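Local atomic coordinates of Amy13K (Eubacterium rectale DSM 17629, PDB entry 6B3P), a protein that binds starch-derived malto-oligosaccharides through tandem family 26 carbohydrate-binding modules and probably lets a surface-anchored gut bacterial alpha-amylase hold on to starch. Residues L3-S9 / G43-L49; Y18-E22 / S54-S58; K100-H106 / D152-D158; N144-W150 / P205-E209. One frame throughout, in Å; residues are numbered along the deposited sequence.

Contact 1. Residues L3-S9 / G43-L49; sequences LTINYKS and GWYTMHL. With FMT (formic acid), chain S; EDO (1,2-ethanediol), chain L.
Lys8 lays its aliphatic chain across the indole of Trp44 at one end of an antiparallel strand pair. Its CB sits over the six-membered ring, 3.7 Å from the centroid and 7° off the normal, a CH-pi contact. CG, anti to the backbone N (chi1 -168°), runs on beside CE2 of Trp44, CD passes near CZ2, and the extended tail carries NZ to a water that also accepts from Trp44 NE1. Replacing Trp44 with an alanine would probably strip the Lys8 methylenes of the ring beneath them and leave that water without its indole donor.

On the same face, Thr46 OG1 donates to Asn6 OD1 at 2.8 Å, in the amide plane and on a lone pair; Thr46 OG1 is also bonded to Thr38, while Asn6 ND2 is held by Glu84. Thr4 OG1 lies 3.0 Å from His48 ND1, while His48 NE2 is hydrogen-bonded to Ser186. On the other face Ile5 CD1 meets Met47 SD at 4.1 Å, and both side chains touch Met35 of strand 33-37.

Backbone bonds in both directions join Leu3 with Leu49, Ile5 with Met47 and Tyr7 with Tyr45. Strand 2-8 pairs on its other side in parallel with strand 82-87, placing this ladder inside the mixed beta-sheet of the first starch-binding module, a beta-sandwich fold in family CBM26.

Contact 2. Residues Y18-E22 / S54-S58; sequences YIYKE and STDYS. With GLC (alpha-D-glucopyranose), chain C; GLC (alpha-D-glucopyranose), chain B; GLC (alpha-D-glucopyranose), chain D; FMT (formic acid), chain Q.
Ser58, Lys21 and Tyr57 give up the most surface here, and Tyr20 follows closely. Ser58 sets its CB against one face of the Tyr20 ring, offset toward the hydroxyl end, 3.3 Å from CZ and 23° off the ring normal as seen from the centroid. Ser58 OG donates a hydrogen bond to a water that in turn donates to Tyr20 O. In the backbone, Tyr20 N and Ser58 O (3.1 Å) and Ser58 N and Tyr20 O (3.0 Å) close an antiparallel hydrogen-bonded pair.

Lys21 brings its CB to 3.5 Å from Tyr57 CD2, and a bend at chi2 (64°) leads CG and CD past the carbonyl O of Asp56. Tyr57 meets the neighbouring strand again through its CB, 3.7 Å from Ile19 CG2, while its OH is bonded to Asp52 O.

The opposite face of Tyr20 belongs to the sugar: C6 of the chain C glucose lies 3.7 Å from CD1, and the ring O5 also comes over this face. With CG wedged between backbone N and carbonyl carbon (chi1 70°), the phenol stands between Ser58 and the glycan, its OH tied to Asp72. An alanine in place of Tyr20 would probably leave both the glucose and Ser58 CB without the ring they share, and Asp72 without its phenol mate. Tyr18 grips the same glucose differently, its OH hydrogen-bonded to O6 at 2.5 Å. With Trp30, these tyrosines supply the aromatic part of the maltoheptaose-binding site of the first CBM26 module.

Contact 3. Residues K100-H106 / D152-D158; sequences KYVTTIH and DVVYTQD. With FMT (formic acid), chain T; EDO (1,2-ethanediol), chain J.
His106 and Asp152 face each other at one end of the strand pair 101-106 and 152-157; strand 150-157 is outermost, beside 101-108, in a mixed sheet of the second starch-binding module. With CG of each anti to its own carbonyl carbon, both side chains lean over the same face until His106 ND1 donates to Asp152 OD1 at 2.5 Å, a length so short that its exact value is doubtful. Asp152 OD1 lies close to the imidazole plane, but the carboxylate is turned 79° against the ring and the N-H meets OD1 from above the carboxylate plane.

Along this face Val102 CG1 presses on Val154 CG1 at 3.5 Å, tighter than usual for two methyl groups. Each is anti to its backbone N (chi1 -174° in Val102, -179° in Val154), which turns them to one another across the strands. The Lys100 chain, bent at chi2 and chi4, lays CD 3.1 Å from Asp158 OD1; NZ forms only a long salt bridge to that oxygen, at 3.6 Å.

On the reverse face Val153 CG1 lies 3.8 Å from Ile105 CB; both residues touch Phe167, and Ile105 also Val180. A water there donates to Tyr101 O and accepts from Gln157 NE2, while Gln157 OE1 is hydrogen-bonded to Asp124 N.

His106 NE2 is bonded in turn to Glu188, extending the His-carboxylate hydrogen bond, and carboxylates at both ring nitrogens would probably favour a protonated imidazole.

Contact 4. Residues N144-W150 / P205-E209; sequences NADHLGW and PDSWE
Two turns meet here, a type II beta turn from His147 to Trp150 and a type I beta turn from Pro205 to Trp208, and an aromatic cluster of His147, Trp150 and Trp208 joins them. Gly149 takes a backbone shape in which a side chain would collide with the carbonyl O of Leu148. Asn144 N closes the first loop on Trp150 O, and Trp208 N closes the second turn on Pro205 O at 2.7 Å.

Trp208 carries the contact. Its CG is anti to the backbone N (chi1 -177°), and from there the indole reaches in between the two aromatic residues of the first loop. The His147 ring lies on one face of it in a face-to-face stack, centroids of imidazole and six-membered ring 3.6 Å apart and planes at 16°. Toward Trp150 the same indole presents an edge: CE3 and CZ3 come down over the face of Trp150, CE3 3.5 Å from Trp150 CE2, in a T-shaped pair with planes at 77°. Trp190 and His106 add further rings round Trp208, so the C-terminal tail is packed against the strands of the second module.

The imidazole is steadied from its edge by Asn144, whose OD1 accepts from His147 ND1 at 2.9 Å with the donor above the amide plane. Asn144 ND2 is bonded to Asp152. Pro205 CG touches Trp150 CH2 at 4.2 Å, and Ser207 OG approaches Trp150 CZ2. The indole N-H is directed at the backbone instead: Trp150 NE1 makes a weak, 3.3 Å hydrogen bond to Ser207 O.

Contacts 1 and 2 belong to one sheet of the first module and interlock along the chain: strand 2-8 is followed by 16-20, and 44-50 by 57-62. Ile19 ties them together, its CD1 lying 3.5 Å from Leu3 CD2, although their centres are about 17 Å apart. Contact 2 touches the glycan directly, whereas the Leu49 side chain of contact 1 stays about 13 Å from glucose. Contacts 3 and 4 are joined in the second module by a probable hydrogen bond, Asp152 OD2 to Asn144 ND2 at 2.8 Å. The Tyr155 side chain of contact 3 lies about 12 Å from bound glucose. Contacts 1 and 3 come no nearer than about 8 Å between nearest atoms.

Contact 1. Residues L3-S9 / G43-L49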
# COMPACT_ATOMS: atom_id res chain seq x y z
N LEU A 3 8.48 3.16 -2.41
CA LEU A 3 8.16 4.42 -3.06
C LEU A 3 6.67 4.50 -3.31
O LEU A 3 6.05 3.52 -3.72
CB LEU A 3 8.93 4.57 -4.37
CG LEU A 3 8.61 5.81 -5.21
CD1 LEU A 3 9.10 7.07 -4.53
CD2 LEU A 3 9.22 5.68 -6.60
N THR A 4 6.10 5.67 -3.06
CA THR A 4 4.72 5.95 -3.41
C THR A 4 4.65 7.33 -4.05
O THR A 4 5.21 8.29 -3.52
CB THR A 4 3.78 5.90 -2.19
OG1 THR A 4 3.91 4.62 -1.54
CG2 THR A 4 2.33 6.11 -2.60
N ILE A 5 3.99 7.42 -5.20
CA ILE A 5 3.80 8.69 -5.88
C ILE A 5 2.33 8.92 -6.14
O ILE A 5 1.67 8.10 -6.77
CB ILE A 5 4.58 8.76 -7.20
CG1 ILE A 5 6.08 8.60 -6.95
CG2 ILE A 5 4.31 10.08 -7.91
CD1 ILE A 5 6.91 8.43 -8.21
N ASN A 6 1.82 10.05 -5.66
CA ASN A 6 0.46 10.48 -5.94
C ASN A 6 0.51 11.70 -6.86
O ASN A 6 1.27 12.63 -6.62
CB ASN A 6 -0.29 10.82 -4.65
CG ASN A 6 -0.10 9.76 -3.58
OD1 ASN A 6 -0.75 8.72 -3.61
ND2 ASN A 6 0.78 10.04 -2.63
N TYR A 7 -0.31 11.67 -7.91
CA TYR A 7 -0.32 12.71 -8.93
C TYR A 7 -1.74 13.18 -9.19
O TYR A 7 -2.61 12.39 -9.56
CB TYR A 7 0.34 12.19 -10.21
CG TYR A 7 0.22 13.08 -11.42
CD1 TYR A 7 0.39 14.46 -11.32
CD2 TYR A 7 -0.03 12.54 -12.67
CE1 TYR A 7 0.29 15.27 -12.44
CE2 TYR A 7 -0.13 13.34 -13.79
CZ TYR A 7 0.03 14.70 -13.68
OH TYR A 7 -0.08 15.48 -14.80
N LYS A 8 -1.98 14.47 -8.97
CA LYS A 8 -3.25 15.09 -9.31
C LYS A 8 -3.20 15.40 -10.80
O LYS A 8 -2.64 16.42 -11.20
CB LYS A 8 -3.49 16.35 -8.48
CG LYS A 8 -4.91 16.90 -8.55
CD LYS A 8 -5.00 18.20 -7.78
CE LYS A 8 -6.43 18.58 -7.44
NZ LYS A 8 -6.45 19.66 -6.43
N SER A 9 -3.77 14.51 -11.61
CA SER A 9 -3.51 14.53 -13.04
C SER A 9 -3.93 15.83 -13.72
O SER A 9 -5.01 16.37 -13.46
CB SER A 9 -4.22 13.37 -13.73
OG SER A 9 -3.94 13.39 -15.12
N GLY A 43 -9.58 12.73 -8.74
CA GLY A 43 -8.63 13.52 -9.51
C GLY A 43 -7.19 13.08 -9.31
O GLY A 43 -6.31 13.49 -10.07
N TRP A 44 -6.94 12.27 -8.29
CA TRP A 44 -5.59 11.79 -7.98
C TRP A 44 -5.35 10.38 -8.51
O TRP A 44 -6.28 9.58 -8.63
CB TRP A 44 -5.35 11.79 -6.47
CG TRP A 44 -5.24 13.16 -5.87
CD1 TRP A 44 -6.26 13.99 -5.51
CD2 TRP A 44 -4.03 13.86 -5.54
NE1 TRP A 44 -5.76 15.16 -4.98
CE2 TRP A 44 -4.40 15.10 -4.99
CE3 TRP A 44 -2.67 13.55 -5.65
CZ2 TRP A 44 -3.46 16.03 -4.56
CZ3 TRP A 44 -1.74 14.48 -5.22
CH2 TRP A 44 -2.13 15.70 -4.68
N TYR A 45 -4.09 10.09 -8.84
CA TYR A 45 -3.67 8.75 -9.25
C TYR A 45 -2.42 8.37 -8.49
O TYR A 45 -1.58 9.22 -8.19
CB TYR A 45 -3.44 8.70 -10.76
CG TYR A 45 -4.69 9.00 -11.53
CD1 TYR A 45 -5.10 10.31 -11.73
CD2 TYR A 45 -5.48 7.98 -12.03
CE1 TYR A 45 -6.25 10.59 -12.42
CE2 TYR A 45 -6.63 8.25 -12.72
CZ TYR A 45 -7.02 9.56 -12.92
OH TYR A 45 -8.18 9.83 -13.61
N THR A 46 -2.29 7.08 -8.20
CA THR A 46 -1.26 6.59 -7.30
C THR A 46 -0.54 5.37 -7.87
O THR A 46 -1.17 4.49 -8.45
CB THR A 46 -1.85 6.21 -5.92
OG1 THR A 46 -2.45 7.37 -5.32
CG2 THR A 46 -0.78 5.65 -4.99
N MET A 47 0.78 5.34 -7.70
CA MET A 47 1.57 4.15 -8.01
C MET A 47 2.49 3.82 -6.84
O MET A 47 2.98 4.72 -6.14
CB MET A 47 2.39 4.33 -9.29
CG MET A 47 3.46 5.42 -9.22
SD MET A 47 5.05 4.85 -8.59
CE MET A 47 5.65 3.90 -9.98
N HIS A 48 2.72 2.53 -6.63
CA HIS A 48 3.67 2.05 -5.63
C HIS A 48 4.80 1.31 -6.33
O HIS A 48 4.62 0.75 -7.40
CB HIS A 48 2.98 1.13 -4.62
CG HIS A 48 1.96 1.83 -3.78
ND1 HIS A 48 2.25 2.33 -2.53
CD2 HIS A 48 0.65 2.11 -4.00
CE1 HIS A 48 1.16 2.89 -2.02
NE2 HIS A 48 0.18 2.76 -2.90
N LEU A 49 5.97 1.32 -5.70
CA LEU A 49 7.13 0.68 -6.28
C LEU A 49 8.17 0.36 -5.21
O LEU A 49 8.30 1.09 -4.22
CB LEU A 49 7.76 1.58 -7.35
CG LEU A 49 8.71 0.90 -8.35
CD1 LEU A 49 7.93 0.03 -9.33
CD2 LEU A 49 9.53 1.94 -9.08
C FMT S . 0.29 0.39 -7.92
O1 FMT S . 1.40 0.82 -8.21
O2 FMT S . -0.06 0.28 -6.75
C1 EDO L . -8.39 13.31 -13.81
O1 EDO L . -9.53 12.44 -13.78
C2 EDO L . -8.71 14.56 -14.62
O2 EDO L . -8.91 14.22 -16.00
O HOH W 1 4.93 1.73 -1.60
O HOH W 2 -7.28 17.75 -4.19
O HOH W 3 -6.81 15.56 -11.88

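Contact 2. Residues Y18-E22 / S54-S58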
# COMPACT_ATOMS: atom_id res chain seq x y z
N TYR A 18 7.32 7.34 -15.09
CA TYR A 18 8.57 6.79 -15.61
C TYR A 18 9.71 7.23 -14.71
O TYR A 18 9.91 8.42 -14.47
CB TYR A 18 8.81 7.24 -17.05
CG TYR A 18 10.10 6.73 -17.64
CD1 TYR A 18 10.24 5.39 -17.99
CD2 TYR A 18 11.16 7.58 -17.87
CE1 TYR A 18 11.42 4.92 -18.54
CE2 TYR A 18 12.35 7.12 -18.42
CZ TYR A 18 12.47 5.79 -18.75
OH TYR A 18 13.64 5.33 -19.30
N ILE A 19 10.46 6.25 -14.21
CA ILE A 19 11.53 6.50 -13.25
C ILE A 19 12.83 5.96 -13.81
O ILE A 19 12.86 4.85 -14.35
CB ILE A 19 11.21 5.84 -11.88
CG1 ILE A 19 9.94 6.45 -11.29
CG2 ILE A 19 12.39 6.01 -10.91
CD1 ILE A 19 9.36 5.68 -10.13
N TYR A 20 13.91 6.73 -13.71
CA TYR A 20 15.17 6.30 -14.29
C TYR A 20 16.42 6.84 -13.60
O TYR A 20 16.42 7.93 -13.02
CB TYR A 20 15.22 6.70 -15.77
CG TYR A 20 15.34 8.19 -16.03
CD1 TYR A 20 16.58 8.81 -16.11
CD2 TYR A 20 14.20 8.97 -16.21
CE1 TYR A 20 16.69 10.16 -16.35
CE2 TYR A 20 14.30 10.33 -16.45
CZ TYR A 20 15.55 10.92 -16.52
OH TYR A 20 15.68 12.27 -16.76
N LYS A 21 17.49 6.04 -13.67
CA LYS A 21 18.81 6.43 -13.21
C LYS A 21 19.88 5.62 -13.94
O LYS A 21 19.93 4.40 -13.81
CB LYS A 21 18.94 6.24 -11.69
CG LYS A 21 20.31 6.63 -11.13
CD LYS A 21 20.60 8.12 -11.29
CE LYS A 21 21.86 8.52 -10.54
NZ LYS A 21 22.25 9.94 -10.76
N GLU A 22 20.74 6.30 -14.70
CA GLU A 22 21.81 5.65 -15.45
C GLU A 22 21.32 4.45 -16.26
O GLU A 22 21.93 3.38 -16.24
CB GLU A 22 22.94 5.22 -14.51
CG GLU A 22 23.59 6.36 -13.73
CD GLU A 22 24.32 7.35 -14.63
OE1 GLU A 22 24.54 7.03 -15.82
OE2 GLU A 22 24.69 8.44 -14.15
N SER A 54 20.21 2.83 -3.41
CA SER A 54 21.62 3.12 -3.63
C SER A 54 21.80 4.48 -4.30
O SER A 54 22.86 5.09 -4.20
CB SER A 54 22.27 2.03 -4.49
OG SER A 54 22.18 0.76 -3.86
N THR A 55 20.75 4.95 -4.97
CA THR A 55 20.83 6.17 -5.76
C THR A 55 19.60 7.05 -5.65
O THR A 55 18.56 6.64 -5.12
CB THR A 55 21.02 5.85 -7.26
OG1 THR A 55 19.85 5.18 -7.76
CG2 THR A 55 22.24 4.97 -7.48
N ASP A 56 19.73 8.27 -6.15
CA ASP A 56 18.58 9.11 -6.44
C ASP A 56 18.00 8.65 -7.78
O ASP A 56 18.60 7.82 -8.46
CB ASP A 56 18.97 10.59 -6.51
CG ASP A 56 19.50 11.12 -5.19
OD1 ASP A 56 19.09 10.61 -4.13
OD2 ASP A 56 20.31 12.07 -5.22
N TYR A 57 16.84 9.18 -8.14
CA TYR A 57 16.24 8.91 -9.44
C TYR A 57 15.60 10.16 -10.01
O TYR A 57 15.43 11.16 -9.32
CB TYR A 57 15.20 7.80 -9.35
CG TYR A 57 15.76 6.46 -8.94
CD1 TYR A 57 15.97 6.15 -7.60
CD2 TYR A 57 16.08 5.50 -9.89
CE1 TYR A 57 16.48 4.93 -7.22
CE2 TYR A 57 16.60 4.27 -9.51
CZ TYR A 57 16.80 3.99 -8.17
OH TYR A 57 17.31 2.78 -7.78
N SER A 58 15.25 10.08 -11.29
CA SER A 58 14.47 11.11 -11.96
C SER A 58 13.08 10.56 -12.24
O SER A 58 12.93 9.37 -12.52
CB SER A 58 15.13 11.55 -13.26
OG SER A 58 16.37 12.18 -12.99
C1 GLC C . 13.89 10.04 -20.69
C2 GLC C . 14.55 11.39 -20.56
C3 GLC C . 16.02 11.34 -20.92
C4 GLC C . 16.70 10.19 -20.19
C5 GLC C . 15.92 8.90 -20.36
C6 GLC C . 16.50 7.70 -19.61
O2 GLC C . 13.84 12.28 -21.36
O3 GLC C . 16.63 12.56 -20.65
O4 GLC C . 18.01 10.08 -20.69
O5 GLC C . 14.60 9.11 -19.93
O6 GLC C . 15.81 6.50 -19.80
C1 GLC B . 19.02 10.66 -19.87
C2 GLC B . 20.03 11.38 -20.73
C3 GLC B . 20.91 10.38 -21.47
C4 GLC B . 21.53 9.38 -20.52
C5 GLC B . 20.44 8.76 -19.68
C6 GLC B . 20.98 7.85 -18.59
O2 GLC B . 19.41 12.23 -21.63
O3 GLC B . 21.89 11.09 -22.17
O4 GLC B . 22.36 8.42 -21.21
O5 GLC B . 19.70 9.76 -19.03
O6 GLC B . 19.98 7.53 -17.66
C1 GLC D . 10.55 8.51 -24.44
C2 GLC D . 10.30 9.78 -23.65
C3 GLC D . 11.64 10.30 -23.15
C4 GLC D . 12.42 9.24 -22.41
C5 GLC D . 12.52 7.98 -23.24
C6 GLC D . 13.23 6.90 -22.44
O2 GLC D . 9.60 10.73 -24.42
O3 GLC D . 11.46 11.40 -22.32
O4 GLC D . 13.69 9.72 -22.06
O5 GLC D . 11.24 7.59 -23.62
O6 GLC D . 13.23 5.64 -23.05
C FMT Q . 22.81 9.51 -6.90
O1 FMT Q . 22.29 9.73 -5.82
O2 FMT Q . 22.99 8.37 -7.32
O HOH W 4 18.19 10.17 -13.07

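Contact 3. Residues K100-H106 / D152-D158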
# COMPACT_ATOMS: atom_id res chain seq x y z
N LYS A 100 -5.81 10.59 4.93
CA LYS A 100 -5.57 9.67 6.05
C LYS A 100 -4.59 8.58 5.63
O LYS A 100 -4.27 8.43 4.45
CB LYS A 100 -6.87 9.03 6.52
CG LYS A 100 -7.98 10.00 6.83
CD LYS A 100 -7.77 10.69 8.16
CE LYS A 100 -8.99 11.49 8.57
NZ LYS A 100 -10.22 10.64 8.66
N TYR A 101 -4.12 7.81 6.61
CA TYR A 101 -3.29 6.64 6.34
C TYR A 101 -4.15 5.40 6.35
O TYR A 101 -4.59 4.93 7.40
CB TYR A 101 -2.17 6.54 7.37
CG TYR A 101 -1.17 7.65 7.22
CD1 TYR A 101 -1.33 8.84 7.91
CD2 TYR A 101 -0.08 7.52 6.38
CE1 TYR A 101 -0.42 9.87 7.77
CE2 TYR A 101 0.83 8.54 6.23
CZ TYR A 101 0.66 9.72 6.92
OH TYR A 101 1.56 10.74 6.78
N VAL A 102 -4.38 4.86 5.15
CA VAL A 102 -5.27 3.72 4.97
C VAL A 102 -4.47 2.47 4.66
O VAL A 102 -3.92 2.32 3.57
CB VAL A 102 -6.27 3.99 3.82
CG1 VAL A 102 -7.29 2.85 3.73
CG2 VAL A 102 -6.97 5.31 4.04
N THR A 103 -4.41 1.57 5.64
CA THR A 103 -3.64 0.35 5.52
C THR A 103 -4.56 -0.83 5.26
O THR A 103 -5.43 -1.15 6.08
CB THR A 103 -2.80 0.09 6.79
OG1 THR A 103 -2.02 1.26 7.08
CG2 THR A 103 -1.87 -1.09 6.59
N THR A 104 -4.37 -1.48 4.12
CA THR A 104 -5.17 -2.62 3.71
C THR A 104 -4.37 -3.90 3.84
O THR A 104 -3.26 -4.00 3.30
CB THR A 104 -5.67 -2.47 2.25
OG1 THR A 104 -6.38 -1.23 2.12
CG2 THR A 104 -6.58 -3.63 1.86
N ILE A 105 -4.92 -4.88 4.54
CA ILE A 105 -4.24 -6.16 4.75
C ILE A 105 -5.12 -7.32 4.30
O ILE A 105 -6.24 -7.48 4.79
CB ILE A 105 -3.83 -6.35 6.22
CG1 ILE A 105 -3.03 -5.15 6.72
CG2 ILE A 105 -3.01 -7.62 6.38
CD1 ILE A 105 -2.85 -5.10 8.23
N HIS A 106 -4.60 -8.12 3.37
CA HIS A 106 -5.30 -9.28 2.85
C HIS A 106 -4.78 -10.55 3.51
O HIS A 106 -3.57 -10.76 3.59
CB HIS A 106 -5.12 -9.38 1.33
CG HIS A 106 -5.48 -8.13 0.60
ND1 HIS A 106 -6.78 -7.65 0.53
CD2 HIS A 106 -4.73 -7.26 -0.11
CE1 HIS A 106 -6.80 -6.54 -0.18
NE2 HIS A 106 -5.56 -6.28 -0.59
N ASP A 152 -10.26 -9.49 3.82
CA ASP A 152 -9.68 -8.15 3.87
C ASP A 152 -9.98 -7.44 5.19
O ASP A 152 -11.05 -7.62 5.77
CB ASP A 152 -10.20 -7.29 2.72
CG ASP A 152 -10.07 -7.98 1.38
OD1 ASP A 152 -9.04 -8.64 1.13
OD2 ASP A 152 -11.02 -7.87 0.56
N VAL A 153 -9.02 -6.65 5.64
CA VAL A 153 -9.24 -5.71 6.74
C VAL A 153 -8.55 -4.40 6.39
O VAL A 153 -7.47 -4.39 5.79
CB VAL A 153 -8.71 -6.26 8.09
CG1 VAL A 153 -7.20 -6.41 8.07
CG2 VAL A 153 -9.16 -5.36 9.24
N VAL A 154 -9.18 -3.30 6.75
CA VAL A 154 -8.66 -1.97 6.47
C VAL A 154 -8.62 -1.14 7.75
O VAL A 154 -9.64 -0.95 8.41
CB VAL A 154 -9.52 -1.22 5.42
CG1 VAL A 154 -8.95 0.16 5.13
CG2 VAL A 154 -9.63 -2.04 4.14
N TYR A 155 -7.43 -0.67 8.10
CA TYR A 155 -7.25 0.22 9.24
C TYR A 155 -6.84 1.61 8.80
O TYR A 155 -5.85 1.79 8.09
CB TYR A 155 -6.22 -0.36 10.21
CG TYR A 155 -6.73 -1.59 10.92
CD1 TYR A 155 -7.73 -1.49 11.88
CD2 TYR A 155 -6.23 -2.85 10.62
CE1 TYR A 155 -8.21 -2.61 12.53
CE2 TYR A 155 -6.71 -3.97 11.27
CZ TYR A 155 -7.70 -3.85 12.22
OH TYR A 155 -8.17 -4.97 12.85
N THR A 156 -7.63 2.60 9.22
CA THR A 156 -7.42 3.99 8.85
C THR A 156 -6.99 4.80 10.06
O THR A 156 -7.63 4.73 11.11
CB THR A 156 -8.71 4.61 8.27
OG1 THR A 156 -9.15 3.84 7.15
CG2 THR A 156 -8.47 6.05 7.83
N GLN A 157 -5.92 5.58 9.91
CA GLN A 157 -5.43 6.45 10.98
C GLN A 157 -5.21 7.87 10.49
O GLN A 157 -5.01 8.10 9.30
CB GLN A 157 -4.12 5.91 11.56
CG GLN A 157 -4.17 4.46 11.99
CD GLN A 157 -2.83 3.98 12.52
OE1 GLN A 157 -2.48 4.23 13.67
NE2 GLN A 157 -2.07 3.28 11.67
N ASP A 158 -5.24 8.82 11.42
CA ASP A 158 -4.95 10.22 11.10
C ASP A 158 -3.44 10.47 11.02
O ASP A 158 -3.00 11.44 10.42
CB ASP A 158 -5.57 11.15 12.13
CG ASP A 158 -7.09 11.12 12.11
OD1 ASP A 158 -7.66 10.44 11.23
OD2 ASP A 158 -7.72 11.78 12.97
C FMT T . -12.65 -3.05 7.88
O1 FMT T . -12.30 -3.52 6.80
O2 FMT T . -11.89 -2.97 8.84
C1 EDO J . -9.37 8.79 2.61
O1 EDO J . -8.50 9.65 3.35
C2 EDO J . -9.78 7.60 3.47
O2 EDO J . -10.51 8.04 4.62
O HOH W 5 -3.17 3.04 8.81

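Contact 4. Residues N144-W150 / P205-E209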
# COMPACT_ATOMS: atom_id res chain seq x y z
N ASN A 144 -12.99 -11.39 0.43
CA ASN A 144 -12.74 -10.66 -0.81
C ASN A 144 -13.51 -11.29 -1.96
O ASN A 144 -13.28 -12.45 -2.32
CB ASN A 144 -11.24 -10.65 -1.12
CG ASN A 144 -10.90 -9.76 -2.30
OD1 ASN A 144 -11.13 -10.12 -3.45
ND2 ASN A 144 -10.32 -8.60 -2.01
N ALA A 145 -14.44 -10.53 -2.54
CA ALA A 145 -15.34 -11.04 -3.56
C ALA A 145 -14.61 -11.53 -4.81
O ALA A 145 -15.00 -12.53 -5.41
CB ALA A 145 -16.37 -9.97 -3.94
N ASP A 146 -13.55 -10.82 -5.19
CA ASP A 146 -12.86 -11.10 -6.45
C ASP A 146 -11.72 -12.11 -6.30
O ASP A 146 -11.19 -12.59 -7.31
CB ASP A 146 -12.31 -9.80 -7.04
CG ASP A 146 -13.39 -8.77 -7.28
OD1 ASP A 146 -14.56 -9.16 -7.47
OD2 ASP A 146 -13.06 -7.56 -7.29
N HIS A 147 -11.35 -12.42 -5.07
CA HIS A 147 -10.23 -13.33 -4.81
C HIS A 147 -10.64 -14.43 -3.84
O HIS A 147 -10.90 -14.17 -2.66
CB HIS A 147 -9.03 -12.55 -4.28
CG HIS A 147 -8.48 -11.56 -5.26
ND1 HIS A 147 -9.13 -10.38 -5.56
CD2 HIS A 147 -7.36 -11.58 -6.02
CE1 HIS A 147 -8.42 -9.71 -6.46
NE2 HIS A 147 -7.35 -10.41 -6.75
N LEU A 148 -10.68 -15.65 -4.35
CA LEU A 148 -11.18 -16.80 -3.59
C LEU A 148 -10.26 -17.19 -2.44
O LEU A 148 -9.08 -17.46 -2.63
CB LEU A 148 -11.37 -18.00 -4.53
CG LEU A 148 -11.92 -19.28 -3.90
CD1 LEU A 148 -13.41 -19.15 -3.64
CD2 LEU A 148 -11.62 -20.47 -4.78
N GLY A 149 -10.83 -17.22 -1.23
CA GLY A 149 -10.11 -17.68 -0.05
C GLY A 149 -9.45 -16.55 0.72
O GLY A 149 -8.95 -16.77 1.82
N TRP A 150 -9.46 -15.35 0.14
CA TRP A 150 -8.86 -14.19 0.79
C TRP A 150 -9.89 -13.40 1.59
O TRP A 150 -11.06 -13.35 1.22
CB TRP A 150 -8.20 -13.28 -0.25
CG TRP A 150 -6.98 -13.85 -0.89
CD1 TRP A 150 -6.93 -14.62 -2.02
CD2 TRP A 150 -5.63 -13.71 -0.44
NE1 TRP A 150 -5.62 -14.96 -2.30
CE2 TRP A 150 -4.81 -14.41 -1.34
CE3 TRP A 150 -5.03 -13.06 0.65
CZ2 TRP A 150 -3.42 -14.48 -1.20
CZ3 TRP A 150 -3.65 -13.12 0.78
CH2 TRP A 150 -2.87 -13.83 -0.13
N PRO A 205 1.43 -11.95 -3.85
CA PRO A 205 2.08 -13.23 -4.15
C PRO A 205 1.36 -14.00 -5.25
O PRO A 205 0.23 -13.64 -5.60
CB PRO A 205 2.01 -13.96 -2.81
CG PRO A 205 0.74 -13.48 -2.21
CD PRO A 205 0.57 -12.05 -2.66
N ASP A 206 2.00 -15.03 -5.79
CA ASP A 206 1.40 -15.86 -6.84
C ASP A 206 0.02 -16.37 -6.44
O ASP A 206 -0.85 -16.61 -7.28
CB ASP A 206 2.31 -17.04 -7.18
CG ASP A 206 3.62 -16.60 -7.81
OD1 ASP A 206 4.01 -15.43 -7.63
OD2 ASP A 206 4.26 -17.44 -8.48
N SER A 207 -0.17 -16.54 -5.13
CA SER A 207 -1.45 -17.00 -4.58
C SER A 207 -2.57 -15.98 -4.79
O SER A 207 -3.75 -16.32 -4.68
CB SER A 207 -1.29 -17.30 -3.09
OG SER A 207 -2.54 -17.65 -2.52
N TRP A 208 -2.20 -14.74 -5.08
CA TRP A 208 -3.17 -13.68 -5.34
C TRP A 208 -3.54 -13.69 -6.82
O TRP A 208 -2.79 -13.21 -7.67
CB TRP A 208 -2.59 -12.33 -4.92
CG TRP A 208 -3.50 -11.15 -5.06
CD1 TRP A 208 -3.48 -10.22 -6.05
CD2 TRP A 208 -4.55 -10.76 -4.16
NE1 TRP A 208 -4.45 -9.27 -5.84
CE2 TRP A 208 -5.12 -9.58 -4.68
CE3 TRP A 208 -5.06 -11.29 -2.97
CZ2 TRP A 208 -6.18 -8.93 -4.06
CZ3 TRP A 208 -6.12 -10.64 -2.36
CH2 TRP A 208 -6.67 -9.47 -2.90
N GLU A 209 -4.70 -14.27 -7.13
CA GLU A 209 -5.10 -14.53 -8.50
C GLU A 209 -5.59 -13.29 -9.23
O GLU A 209 -5.80 -13.32 -10.45
CB GLU A 209 -6.17 -15.61 -8.53
CG GLU A 209 -5.85 -16.82 -7.67
CD GLU A 209 -4.65 -17.61 -8.18
OE1 GLU A 209 -4.64 -18.85 -7.99
OE2 GLU A 209 -3.72 -17.01 -8.76
O HOH W 6 -6.61 -18.18 -4.42